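B-agarase (Agarivorans gilvus, PDB 5Z6P) probably cleaves beta-galactosidic linkages of agarose, acting as a beta-agarase of glycoside hydrolase family 50. Local coordinates at residues A[253-258]-A[418-423]; A[560-565]-A[581-586]; A[65-70]-A[77-82]. All blocks are in the same frame, centred on the assembly; numbering follows the deposited sequence.

Interaction 1. Residues A[253-258]-A[418-423]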
ATOM      1  N   THR A 253       8.095  26.563 -17.977  1.00 24.27           N
ATOM      2  CA  THR A 253       9.129  27.580 -17.863  1.00 24.69           C
ATOM      3  C   THR A 253      10.039  27.256 -16.684  1.00 21.50           C
ATOM      4  O   THR A 253      11.251  27.312 -16.798  1.00 25.38           O
ATOM      5  CB  THR A 253       8.508  28.983 -17.706  1.00 23.66           C
ATOM      6  OG1 THR A 253       7.837  29.321 -18.920  1.00 27.17           O
ATOM      7  CG2 THR A 253       9.568  30.031 -17.408  1.00 20.79           C
ATOM      8  N   GLU A 254       9.436  26.890 -15.560  1.00 24.69           N
ATOM      9  CA  GLU A 254      10.187  26.450 -14.390  1.00 24.30           C
ATOM     10  C   GLU A 254      11.088  25.248 -14.715  1.00 23.58           C
ATOM     11  O   GLU A 254      12.263  25.224 -14.352  1.00 27.44           O
ATOM     12  CB  GLU A 254       9.214  26.126 -13.256  1.00 24.37           C
ATOM     13  CG  GLU A 254       9.840  25.604 -11.986  1.00 30.59           C
ATOM     14  CD  GLU A 254      10.545  26.678 -11.178  1.00 38.16           C
ATOM     15  OE1 GLU A 254      10.384  27.876 -11.504  1.00 40.08           O
ATOM     16  OE2 GLU A 254      11.266  26.318 -10.218  1.00 36.93           O
ATOM     17  N   LEU A 255      10.545  24.265 -15.420  1.00 22.66           N
ATOM     18  CA  LEU A 255      11.311  23.068 -15.787  1.00 23.36           C
ATOM     19  C   LEU A 255      12.472  23.394 -16.719  1.00 23.93           C
ATOM     20  O   LEU A 255      13.453  22.661 -16.768  1.00 21.57           O
ATOM     21  CB  LEU A 255      10.400  22.020 -16.430  1.00 21.27           C
ATOM     22  CG  LEU A 255       9.446  21.302 -15.471  1.00 20.15           C
ATOM     23  CD1 LEU A 255       8.496  20.427 -16.227  1.00 16.28           C
ATOM     24  CD2 LEU A 255      10.249  20.483 -14.470  1.00 15.97           C
ATOM     25  N   ALA A 256      12.377  24.514 -17.431  1.00 26.14           N
ATOM     26  CA  ALA A 256      13.469  24.963 -18.304  1.00 24.20           C
ATOM     27  C   ALA A 256      14.755  25.292 -17.526  1.00 22.41           C
ATOM     28  O   ALA A 256      15.821  25.404 -18.115  1.00 27.83           O
ATOM     29  CB  ALA A 256      13.026  26.175 -19.129  1.00 22.93           C
ATOM     30  N   LYS A 257      14.655  25.418 -16.209  1.00 24.50           N
ATOM     31  CA  LYS A 257      15.819  25.641 -15.354  1.00 24.02           C
ATOM     32  C   LYS A 257      16.740  24.424 -15.253  1.00 27.13           C
ATOM     33  O   LYS A 257      17.816  24.504 -14.674  1.00 28.40           O
ATOM     34  CB  LYS A 257      15.373  26.060 -13.956  1.00 23.29           C
ATOM     35  CG  LYS A 257      14.638  27.392 -13.950  1.00 31.33           C
ATOM     36  CD  LYS A 257      14.228  27.821 -12.557  1.00 28.34           C
ATOM     37  CE  LYS A 257      13.680  29.238 -12.585  1.00 31.89           C
ATOM     38  NZ  LYS A 257      13.298  29.695 -11.240  1.00 38.18           N
ATOM     39  N   GLY A 258      16.322  23.301 -15.812  1.00 23.21           N
ATOM     40  CA  GLY A 258      17.187  22.144 -15.894  1.00 23.60           C
ATOM     41  C   GLY A 258      17.092  21.224 -14.698  1.00 24.32           C
ATOM     42  O   GLY A 258      16.325  21.477 -13.779  1.00 23.69           O
ATOM     43  N   ARG A 418       5.501  12.242 -21.726  1.00 21.46           N
ATOM     44  CA  ARG A 418       6.710  11.488 -21.430  1.00 18.95           C
ATOM     45  C   ARG A 418       7.911  12.399 -21.219  1.00 19.89           C
ATOM     46  O   ARG A 418       8.656  12.218 -20.263  1.00 17.40           O
ATOM     47  CB  ARG A 418       7.017  10.483 -22.545  1.00 20.71           C
ATOM     48  CG  ARG A 418       6.149   9.250 -22.516  1.00 19.20           C
ATOM     49  CD  ARG A 418       6.476   8.295 -23.657  1.00 20.12           C
ATOM     50  NE  ARG A 418       5.228   7.738 -24.147  1.00 27.18           N
ATOM     51  CZ  ARG A 418       4.698   8.017 -25.327  1.00 22.46           C
ATOM     52  NH1 ARG A 418       5.335   8.808 -26.172  1.00 29.14           N
ATOM     53  NH2 ARG A 418       3.545   7.483 -25.660  1.00 27.09           N
ATOM     54  N   ASP A 419       8.107  13.358 -22.121  1.00 20.30           N
ATOM     55  CA  ASP A 419       9.220  14.292 -22.000  1.00 21.35           C
ATOM     56  C   ASP A 419       9.140  15.123 -20.722  1.00 19.79           C
ATOM     57  O   ASP A 419      10.123  15.250 -19.995  1.00 19.99           O
ATOM     58  CB  ASP A 419       9.291  15.223 -23.215  1.00 25.06           C
ATOM     59  CG  ASP A 419       9.849  14.535 -24.448  1.00 25.83           C
ATOM     60  OD1 ASP A 419      10.409  13.428 -24.319  1.00 28.53           O
ATOM     61  OD2 ASP A 419       9.726  15.105 -25.550  1.00 32.86           O
ATOM     62  N   VAL A 420       7.972  15.688 -20.451  1.00 18.22           N
ATOM     63  CA  VAL A 420       7.795  16.505 -19.261  1.00 18.17           C
ATOM     64  C   VAL A 420       7.953  15.690 -17.966  1.00 19.71           C
ATOM     65  O   VAL A 420       8.550  16.158 -17.009  1.00 18.37           O
ATOM     66  CB  VAL A 420       6.434  17.205 -19.280  1.00 20.20           C
ATOM     67  CG1 VAL A 420       6.132  17.838 -17.933  1.00 18.21           C
ATOM     68  CG2 VAL A 420       6.422  18.246 -20.383  1.00 21.45           C
ATOM     69  N   THR A 421       7.426  14.468 -17.955  1.00 19.88           N
ATOM     70  CA  THR A 421       7.587  13.566 -16.821  1.00 16.28           C
ATOM     71  C   THR A 421       9.063  13.362 -16.484  1.00 17.02           C
ATOM     72  O   THR A 421       9.456  13.507 -15.334  1.00 17.87           O
ATOM     73  CB  THR A 421       6.912  12.185 -17.079  1.00 14.92           C
ATOM     74  OG1 THR A 421       5.492  12.334 -17.157  1.00 15.10           O
ATOM     75  CG2 THR A 421       7.239  11.208 -15.971  1.00 15.61           C
ATOM     76  N   VAL A 422       9.878  13.039 -17.484  1.00 18.03           N
ATOM     77  CA  VAL A 422      11.312  12.861 -17.253  1.00 17.04           C
ATOM     78  C   VAL A 422      11.956  14.194 -16.842  1.00 20.24           C
ATOM     79  O   VAL A 422      12.810  14.216 -15.954  1.00 18.66           O
ATOM     80  CB  VAL A 422      12.049  12.275 -18.488  1.00 19.06           C
ATOM     81  CG1 VAL A 422      13.557  12.212 -18.236  1.00 17.40           C
ATOM     82  CG2 VAL A 422      11.527  10.895 -18.812  1.00 19.83           C
ATOM     83  N   ASP A 423      11.542  15.292 -17.479  1.00 18.58           N
ATOM     84  CA  ASP A 423      12.003  16.627 -17.099  1.00 18.78           C
ATOM     85  C   ASP A 423      11.706  16.909 -15.646  1.00 16.51           C
ATOM     86  O   ASP A 423      12.540  17.430 -14.926  1.00 20.22           O
ATOM     87  CB  ASP A 423      11.341  17.718 -17.946  1.00 18.83           C
ATOM     88  CG  ASP A 423      11.883  17.790 -19.350  1.00 21.42           C
ATOM     89  OD1 ASP A 423      12.986  17.274 -19.614  1.00 21.51           O
ATOM     90  OD2 ASP A 423      11.187  18.386 -20.198  1.00 28.38           O
TER

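Interaction 2. Residues A[560-565]-A[581-586]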
ATOM      1  N   TRP A 560       5.355 -34.823  16.967  1.00 20.95           N
ATOM      2  CA  TRP A 560       4.101 -34.178  16.598  1.00 23.14           C
ATOM      3  C   TRP A 560       2.921 -34.595  17.478  1.00 26.61           C
ATOM      4  O   TRP A 560       1.874 -33.971  17.424  1.00 24.47           O
ATOM      5  CB  TRP A 560       3.742 -34.481  15.142  1.00 20.66           C
ATOM      6  CG  TRP A 560       4.516 -33.718  14.153  1.00 17.30           C
ATOM      7  CD1 TRP A 560       5.708 -33.097  14.349  1.00 16.66           C
ATOM      8  CD2 TRP A 560       4.148 -33.470  12.796  1.00 17.20           C
ATOM      9  NE1 TRP A 560       6.115 -32.492  13.203  1.00 18.81           N
ATOM     10  CE2 TRP A 560       5.178 -32.701  12.233  1.00 16.44           C
ATOM     11  CE3 TRP A 560       3.058 -33.838  12.007  1.00 18.94           C
ATOM     12  CZ2 TRP A 560       5.144 -32.283  10.909  1.00 18.66           C
ATOM     13  CZ3 TRP A 560       3.021 -33.418  10.698  1.00 15.62           C
ATOM     14  CH2 TRP A 560       4.065 -32.653  10.154  1.00 14.63           C
ATOM     15  N   GLN A 561       3.106 -35.652  18.266  1.00 25.64           N
ATOM     16  CA  GLN A 561       2.031 -36.276  19.038  1.00 27.03           C
ATOM     17  C   GLN A 561       0.907 -36.709  18.104  1.00 23.88           C
ATOM     18  O   GLN A 561      -0.256 -36.409  18.337  1.00 26.97           O
ATOM     19  CB  GLN A 561       1.514 -35.334  20.129  1.00 29.13           C
ATOM     20  CG  GLN A 561       2.533 -35.015  21.236  1.00 29.49           C
ATOM     21  CD  GLN A 561       2.931 -36.232  22.073  1.00 41.68           C
ATOM     22  OE1 GLN A 561       2.317 -37.294  21.982  1.00 49.29           O
ATOM     23  NE2 GLN A 561       3.971 -36.078  22.886  1.00 47.63           N
ATOM     24  N   THR A 562       1.290 -37.392  17.027  1.00 25.22           N
ATOM     25  CA  THR A 562       0.363 -37.915  16.033  1.00 23.44           C
ATOM     26  C   THR A 562       0.445 -39.440  15.985  1.00 23.34           C
ATOM     27  O   THR A 562       1.303 -40.023  16.619  1.00 24.89           O
ATOM     28  CB  THR A 562       0.655 -37.351  14.628  1.00 25.24           C
ATOM     29  OG1 THR A 562       2.032 -37.587  14.296  1.00 24.50           O
ATOM     30  CG2 THR A 562       0.348 -35.842  14.570  1.00 20.94           C
ATOM     31  N   ASN A 563      -0.442 -40.082  15.233  1.00 24.74           N
ATOM     32  CA  ASN A 563      -0.407 -41.538  15.098  1.00 25.02           C
ATOM     33  C   ASN A 563      -0.349 -41.957  13.635  1.00 25.20           C
ATOM     34  O   ASN A 563      -1.122 -42.809  13.211  1.00 25.78           O
ATOM     35  CB  ASN A 563      -1.638 -42.206  15.743  1.00 28.60           C
ATOM     36  CG  ASN A 563      -1.952 -41.679  17.129  1.00 30.91           C
ATOM     37  OD1 ASN A 563      -3.041 -41.160  17.370  1.00 37.49           O
ATOM     38  ND2 ASN A 563      -1.019 -41.826  18.049  1.00 30.63           N
ATOM     39  N   LEU A 564       0.525 -41.334  12.852  1.00 21.82           N
ATOM     40  CA  LEU A 564       0.625 -41.669  11.437  1.00 20.81           C
ATOM     41  C   LEU A 564       1.217 -43.070  11.258  1.00 18.20           C
ATOM     42  O   LEU A 564       2.113 -43.468  11.994  1.00 23.94           O
ATOM     43  CB  LEU A 564       1.455 -40.614  10.701  1.00 19.75           C
ATOM     44  CG  LEU A 564       0.808 -39.221  10.734  1.00 19.22           C
ATOM     45  CD1 LEU A 564       1.723 -38.141  10.188  1.00 18.95           C
ATOM     46  CD2 LEU A 564      -0.485 -39.263   9.934  1.00 24.76           C
ATOM     47  N   ALA A 565       0.705 -43.812  10.284  1.00 21.30           N
ATOM     48  CA  ALA A 565       1.153 -45.182  10.031  1.00 20.20           C
ATOM     49  C   ALA A 565       2.473 -45.282   9.253  1.00 22.27           C
ATOM     50  O   ALA A 565       3.199 -46.253   9.391  1.00 20.65           O
ATOM     51  CB  ALA A 565       0.062 -45.955   9.287  1.00 17.44           C
ATOM     52  N   SER A 581       5.031 -26.878  19.858  1.00 23.06           N
ATOM     53  CA  SER A 581       6.242 -26.111  19.568  1.00 25.68           C
ATOM     54  C   SER A 581       7.155 -26.838  18.584  1.00 22.39           C
ATOM     55  O   SER A 581       7.853 -26.198  17.800  1.00 22.43           O
ATOM     56  CB  SER A 581       7.004 -25.778  20.850  1.00 24.65           C
ATOM     57  OG  SER A 581       7.262 -26.935  21.604  1.00 34.07           O
ATOM     58  N   ALA A 582       7.138 -28.167  18.607  1.00 23.65           N
ATOM     59  CA  ALA A 582       7.950 -28.940  17.668  1.00 22.08           C
ATOM     60  C   ALA A 582       7.414 -28.828  16.240  1.00 18.31           C
ATOM     61  O   ALA A 582       8.170 -28.642  15.301  1.00 19.95           O
ATOM     62  CB  ALA A 582       8.016 -30.385  18.088  1.00 20.76           C
ATOM     63  N   GLN A 583       6.104 -28.944  16.083  1.00 19.43           N
ATOM     64  CA  GLN A 583       5.487 -28.766  14.778  1.00 17.70           C
ATOM     65  C   GLN A 583       5.752 -27.379  14.193  1.00 19.18           C
ATOM     66  O   GLN A 583       5.917 -27.245  12.989  1.00 21.87           O
ATOM     67  CB  GLN A 583       3.978 -29.020  14.860  1.00 19.55           C
ATOM     68  CG  GLN A 583       3.620 -30.499  14.983  1.00 22.67           C
ATOM     69  CD  GLN A 583       2.153 -30.738  15.317  1.00 21.94           C
ATOM     70  OE1 GLN A 583       1.534 -29.963  16.035  1.00 24.24           O
ATOM     71  NE2 GLN A 583       1.606 -31.831  14.811  1.00 21.01           N
ATOM     72  N   VAL A 584       5.793 -26.350  15.038  1.00 19.69           N
ATOM     73  CA  VAL A 584       6.011 -24.988  14.542  1.00 16.27           C
ATOM     74  C   VAL A 584       7.452 -24.816  14.056  1.00 18.37           C
ATOM     75  O   VAL A 584       7.684 -24.197  13.030  1.00 19.58           O
ATOM     76  CB  VAL A 584       5.666 -23.930  15.612  1.00 16.98           C
ATOM     77  CG1 VAL A 584       6.137 -22.548  15.194  1.00 15.67           C
ATOM     78  CG2 VAL A 584       4.146 -23.915  15.855  1.00 17.94           C
ATOM     79  N   GLU A 585       8.417 -25.390  14.771  1.00 20.72           N
ATOM     80  CA  GLU A 585       9.782 -25.463  14.243  1.00 20.43           C
ATOM     81  C   GLU A 585       9.795 -26.098  12.847  1.00 16.18           C
ATOM     82  O   GLU A 585      10.444 -25.598  11.945  1.00 18.69           O
ATOM     83  CB  GLU A 585      10.698 -26.255  15.184  1.00 21.50           C
ATOM     84  CG  GLU A 585      11.185 -25.481  16.406  1.00 20.83           C
ATOM     85  CD  GLU A 585      11.611 -26.401  17.552  1.00 30.92           C
ATOM     86  OE1 GLU A 585      11.763 -25.911  18.689  1.00 34.67           O
ATOM     87  OE2 GLU A 585      11.783 -27.617  17.324  1.00 31.23           O
ATOM     88  N   ASP A 586       9.051 -27.186  12.680  1.00 18.67           N
ATOM     89  CA  ASP A 586       8.944 -27.856  11.383  1.00 16.15           C
ATOM     90  C   ASP A 586       8.216 -26.986  10.339  1.00 15.57           C
ATOM     91  O   ASP A 586       8.638 -26.928   9.202  1.00 14.59           O
ATOM     92  CB  ASP A 586       8.248 -29.221  11.544  1.00 16.31           C
ATOM     93  CG  ASP A 586       9.137 -30.250  12.251  1.00 18.34           C
ATOM     94  OD1 ASP A 586      10.361 -30.119  12.147  1.00 18.05           O
ATOM     95  OD2 ASP A 586       8.619 -31.171  12.908  1.00 17.51           O
TER
HETATM   96  O   HOH W   1      -0.857 -32.687  15.886  1.00 25.21           O

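Interaction 3. Residues A[65-70]-A[77-82]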
ATOM      1  N   LEU A  65      -9.709  13.465  28.828  1.00 21.21           N
ATOM      2  CA  LEU A  65      -8.687  12.444  28.966  1.00 23.62           C
ATOM      3  C   LEU A  65      -7.431  12.872  28.195  1.00 23.82           C
ATOM      4  O   LEU A  65      -7.431  12.912  26.968  1.00 22.13           O
ATOM      5  CB  LEU A  65      -9.204  11.093  28.474  1.00 21.20           C
ATOM      6  CG  LEU A  65      -8.202   9.957  28.264  1.00 22.62           C
ATOM      7  CD1 LEU A  65      -7.409   9.689  29.520  1.00 23.12           C
ATOM      8  CD2 LEU A  65      -8.922   8.697  27.806  1.00 20.27           C
ATOM      9  N   GLU A  66      -6.374  13.205  28.929  1.00 20.91           N
ATOM     10  CA  GLU A  66      -5.108  13.617  28.333  1.00 21.99           C
ATOM     11  C   GLU A  66      -4.256  12.396  28.071  1.00 23.36           C
ATOM     12  O   GLU A  66      -3.926  11.668  29.008  1.00 26.61           O
ATOM     13  CB  GLU A  66      -4.347  14.595  29.251  1.00 20.49           C
ATOM     14  CG  GLU A  66      -5.166  15.773  29.728  1.00 21.71           C
ATOM     15  CD  GLU A  66      -4.361  16.786  30.546  1.00 24.73           C
ATOM     16  OE1 GLU A  66      -3.132  16.631  30.696  1.00 24.77           O
ATOM     17  OE2 GLU A  66      -4.974  17.750  31.034  1.00 25.74           O
ATOM     18  N   ILE A  67      -3.894  12.157  26.817  1.00 19.39           N
ATOM     19  CA  ILE A  67      -3.046  11.015  26.511  1.00 22.31           C
ATOM     20  C   ILE A  67      -1.790  11.446  25.778  1.00 22.39           C
ATOM     21  O   ILE A  67      -1.839  12.274  24.870  1.00 25.94           O
ATOM     22  CB  ILE A  67      -3.776   9.927  25.662  1.00 21.81           C
ATOM     23  CG1 ILE A  67      -4.405  10.528  24.410  1.00 22.10           C
ATOM     24  CG2 ILE A  67      -4.834   9.199  26.480  1.00 21.15           C
ATOM     25  CD1 ILE A  67      -4.862   9.486  23.415  1.00 21.18           C
ATOM     26  N   LYS A  68      -0.661  10.908  26.226  1.00 20.63           N
ATOM     27  CA  LYS A  68       0.593  11.005  25.509  1.00 19.07           C
ATOM     28  C   LYS A  68       0.960   9.621  24.985  1.00 21.35           C
ATOM     29  O   LYS A  68       1.302   8.731  25.755  1.00 20.29           O
ATOM     30  CB  LYS A  68       1.712  11.549  26.401  1.00 19.20           C
ATOM     31  CG  LYS A  68       3.038  11.658  25.683  1.00 20.61           C
ATOM     32  CD  LYS A  68       4.171  12.181  26.574  1.00 23.86           C
ATOM     33  CE  LYS A  68       5.503  12.131  25.820  1.00 20.95           C
ATOM     34  NZ  LYS A  68       6.632  12.717  26.590  1.00 24.62           N
ATOM     35  N   ALA A  69       0.862   9.439  23.675  1.00 20.63           N
ATOM     36  CA  ALA A  69       1.234   8.176  23.072  1.00 20.69           C
ATOM     37  C   ALA A  69       2.734   8.163  22.848  1.00 22.87           C
ATOM     38  O   ALA A  69       3.279   9.067  22.225  1.00 19.99           O
ATOM     39  CB  ALA A  69       0.475   7.948  21.754  1.00 16.76           C
ATOM     40  N   LEU A  70       3.396   7.140  23.375  1.00 20.93           N
ATOM     41  CA  LEU A  70       4.840   7.030  23.270  1.00 19.73           C
ATOM     42  C   LEU A  70       5.218   6.263  22.012  1.00 21.48           C
ATOM     43  O   LEU A  70       5.884   5.231  22.074  1.00 19.30           O
ATOM     44  CB  LEU A  70       5.413   6.335  24.503  1.00 22.57           C
ATOM     45  CG  LEU A  70       4.899   6.744  25.882  1.00 22.89           C
ATOM     46  CD1 LEU A  70       5.720   6.047  26.974  1.00 24.59           C
ATOM     47  CD2 LEU A  70       4.911   8.264  26.067  1.00 20.98           C
ATOM     48  N   THR A  77       0.952   1.751  20.162  1.00 19.94           N
ATOM     49  CA  THR A  77       0.364   2.385  21.337  1.00 19.23           C
ATOM     50  C   THR A  77      -1.143   2.319  21.235  1.00 19.52           C
ATOM     51  O   THR A  77      -1.698   2.475  20.152  1.00 18.91           O
ATOM     52  CB  THR A  77       0.806   3.850  21.504  1.00 20.30           C
ATOM     53  OG1 THR A  77       0.158   4.689  20.537  1.00 22.57           O
ATOM     54  CG2 THR A  77       2.283   3.965  21.353  1.00 18.59           C
ATOM     55  N   SER A  78      -1.797   2.075  22.364  1.00 19.39           N
ATOM     56  CA  SER A  78      -3.239   1.858  22.392  1.00 20.87           C
ATOM     57  C   SER A  78      -3.914   2.397  23.638  1.00 18.42           C
ATOM     58  O   SER A  78      -3.385   2.334  24.741  1.00 20.53           O
ATOM     59  CB  SER A  78      -3.573   0.364  22.286  1.00 17.08           C
ATOM     60  OG  SER A  78      -2.828  -0.269  21.275  1.00 24.84           O
ATOM     61  N   VAL A  79      -5.095   2.941  23.421  1.00 20.21           N
ATOM     62  CA  VAL A  79      -6.102   3.108  24.443  1.00 17.61           C
ATOM     63  C   VAL A  79      -7.122   1.970  24.261  1.00 24.27           C
ATOM     64  O   VAL A  79      -7.617   1.777  23.154  1.00 18.98           O
ATOM     65  CB  VAL A  79      -6.815   4.454  24.323  1.00 19.47           C
ATOM     66  CG1 VAL A  79      -7.891   4.570  25.394  1.00 17.60           C
ATOM     67  CG2 VAL A  79      -5.809   5.614  24.353  1.00 15.53           C
ATOM     68  N   PHE A  80      -7.409   1.227  25.333  1.00 22.76           N
ATOM     69  CA  PHE A  80      -8.371   0.130  25.318  1.00 22.44           C
ATOM     70  C   PHE A  80      -9.590   0.481  26.153  1.00 24.28           C
ATOM     71  O   PHE A  80      -9.472   0.938  27.291  1.00 24.92           O
ATOM     72  CB  PHE A  80      -7.769  -1.178  25.859  1.00 20.51           C
ATOM     73  CG  PHE A  80      -6.681  -1.756  25.010  1.00 21.56           C
ATOM     74  CD1 PHE A  80      -6.961  -2.300  23.773  1.00 23.11           C
ATOM     75  CD2 PHE A  80      -5.378  -1.797  25.471  1.00 24.73           C
ATOM     76  CE1 PHE A  80      -5.960  -2.837  22.999  1.00 26.84           C
ATOM     77  CE2 PHE A  80      -4.374  -2.340  24.701  1.00 25.59           C
ATOM     78  CZ  PHE A  80      -4.660  -2.859  23.468  1.00 23.31           C
ATOM     79  N   ILE A  81     -10.762   0.245  25.582  1.00 22.98           N
ATOM     80  CA  ILE A  81     -12.031   0.513  26.241  1.00 24.57           C
ATOM     81  C   ILE A  81     -12.837  -0.771  26.245  1.00 26.44           C
ATOM     82  O   ILE A  81     -13.334  -1.184  25.208  1.00 29.78           O
ATOM     83  CB  ILE A  81     -12.816   1.629  25.515  1.00 24.05           C
ATOM     84  CG1 ILE A  81     -11.904   2.831  25.246  1.00 23.05           C
ATOM     85  CG2 ILE A  81     -14.073   2.020  26.289  1.00 24.14           C
ATOM     86  CD1 ILE A  81     -12.574   3.954  24.485  1.00 23.83           C
ATOM     87  N   GLU A  82     -12.945  -1.414  27.399  1.00 26.96           N
ATOM     88  CA  GLU A  82     -13.617  -2.705  27.498  1.00 28.53           C
ATOM     89  C   GLU A  82     -14.677  -2.693  28.567  1.00 28.46           C
ATOM     90  O   GLU A  82     -14.356  -2.536  29.734  1.00 33.25           O
ATOM     91  CB  GLU A  82     -12.624  -3.822  27.821  1.00 26.75           C
ATOM     92  CG  GLU A  82     -11.621  -4.124  26.748  1.00 34.53           C
ATOM     93  CD  GLU A  82     -10.761  -5.324  27.094  1.00 44.05           C
ATOM     94  OE1 GLU A  82     -11.306  -6.445  27.185  1.00 41.03           O
ATOM     95  OE2 GLU A  82      -9.536  -5.140  27.278  1.00 49.30           O
TER

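Interaction 1. Residues A[253-258]-A[418-423]
Leu255, on helix 241-255, reaches to the flank of helix 413-428, where it meets Val420 and Asp423. The CA atoms of Leu255 and Asp423 lie 6.6 Å apart, and no hydrogen bond joins the two segments; the contact is van der Waals packing. The bond from CA to CB of Leu255 already aims at helix 413-428, but CB and CG stop short of close contact, and the touching is done by the two methyls. CG stands opposite the residue's own carbonyl carbon (chi1 -73°), and CD1 carries the chain straight on from CA (chi2 173°). That methyl meets CG1 of Val420 at 3.9 Å, the two side chains crossing at about a right angle, and Leu255 CD1 lies 4.3 Å from Asp423 CB. The other branch, CD2, rests against the backbone of the same aspartate, 3.8 Å from Asp423 O, a van der Waals contact of a methyl with a helix carbonyl oxygen. Arg424 and Asn427, further along that helix, also touch the leucine. In enzymes of this family the catalytic domain is built as an (alpha/beta)8 barrel, and helix 413-428 is probably one of the helices wrapped around it. Val420 is buried, and its CG1 branch is the one that meets Leu255. Asp423 meets the leucine with its aliphatic CB, while OD1 of its carboxylate forms a salt bridge with Arg446. A type I turn spans Leu255 to Gly258, closed by Gly258 N on Leu255 O at 3.1 Å. Gly258, with positive phi, is the first residue to leave helical backbone angles, and its carbonyl O accepts a hydrogen bond from Asn427 ND2, a polar tie to helix 413-428 beside the leucine.

Interaction 2. Residues A[560-565]-A[581-586]
Trp560 and Gln583 bring the two backbones to 5.9 Å, CA to CA, where helix 553-560 ends and helix 581-609 begins. Both lie in the beta-galactosidase-like region; the contact is a helix-to-helix junction in which the tryptophan of helix 553-560 packs on the first turns of helix 581-609. Gln561, with positive phi, breaks the helical path, and residues 562-565 run on as a loop toward helix 567-572. The indole is clasped at two places. Over one face lies Gln583: its CG sits 3.4 Å from the centroid of the five-membered ring, a CH-pi contact almost straight above it. The side chain stays extended (chi2 170°), which carries the amide on across the ring toward the tryptophan backbone, its plane turned 70° from the indole. At the ring edge the indole N-H meets Asp586: Trp560 NE1 donates to Asp586 OD2 at 2.8 Å, nearly straight at 175° and in the ring plane. Asp586 OD2 accepts through its anti lone pair, the one directed away from OD1. Tyr550 OH also bonds to OD2, and Lys549 pairs with OD1, so the buried carboxylate is held from helix 537-550 as well, probably favouring its charged form. Gln583 NE2 makes no direct bond to the tryptophan carbonyl; it donates instead to a water at 2.8 Å, which in turn gives a weak, long bond to Trp560 O.

Interaction 3. Residues A[65-70]-A[77-82]
This is a face-to-face packing of two strands, 64-69 and 76-81, that share no hydrogen bond across these segments and meet through inward side chains in the domain that resembles agarase carbohydrate-binding modules. Their touching parts (CA 67 to 70 against CA 77 to 79) run nearly antiparallel, 160° apart, and draw together toward the link between them: the CA atoms of Ile67 and Val79 are 8.7 Å apart, those of Ala69 and Thr77 6.1 Å. Where the gap is wider, branched side chains bridge it. Ile67 places CG1 between its backbone N and carbonyl carbon (chi1 53°), sending CD1 out to CG2 of Val79 at 4.1 Å. At the narrow end a methyl suffices, with Ala69 CB resting 3.5 Å from Thr77 OG1. That hydroxyl is bonded to the carbonyl of Ile192, so the alanine meets a polar atom already occupied. Thr77 CG2 lies against the backbone of Leu70, 3.8 Å from its C atom. Sheet partners lie elsewhere: strand 64-69 pairs with 199-210 and 56-61, strand 76-81 with 51-54 and 185-193. Two layers facing each other through a largely apolar interior are consistent with the beta-sandwich architecture of carbohydrate-binding modules.

Along the chain the contacts come in the order 3, 1, 2, each closing before the next opens, and none touches another. Interaction 3 lies in the domain that resembles agarase carbohydrate-binding modules and joins strands, whereas interactions 1 and 2 involve helices that come later in the chain, interaction 2 within the beta-galactosidase-like region. Interactions 1 and 2 lie on opposite sides of the chain's centre, their own centres 62 Å apart. Interaction 3 is 48 Å from interaction 1 and 41 Å from interaction 2, centre to centre, and its nearest atoms come to about 24 Å from the latter. The three thus lie in separate regions of one large, single-chain enzyme, with no helix or strand in common.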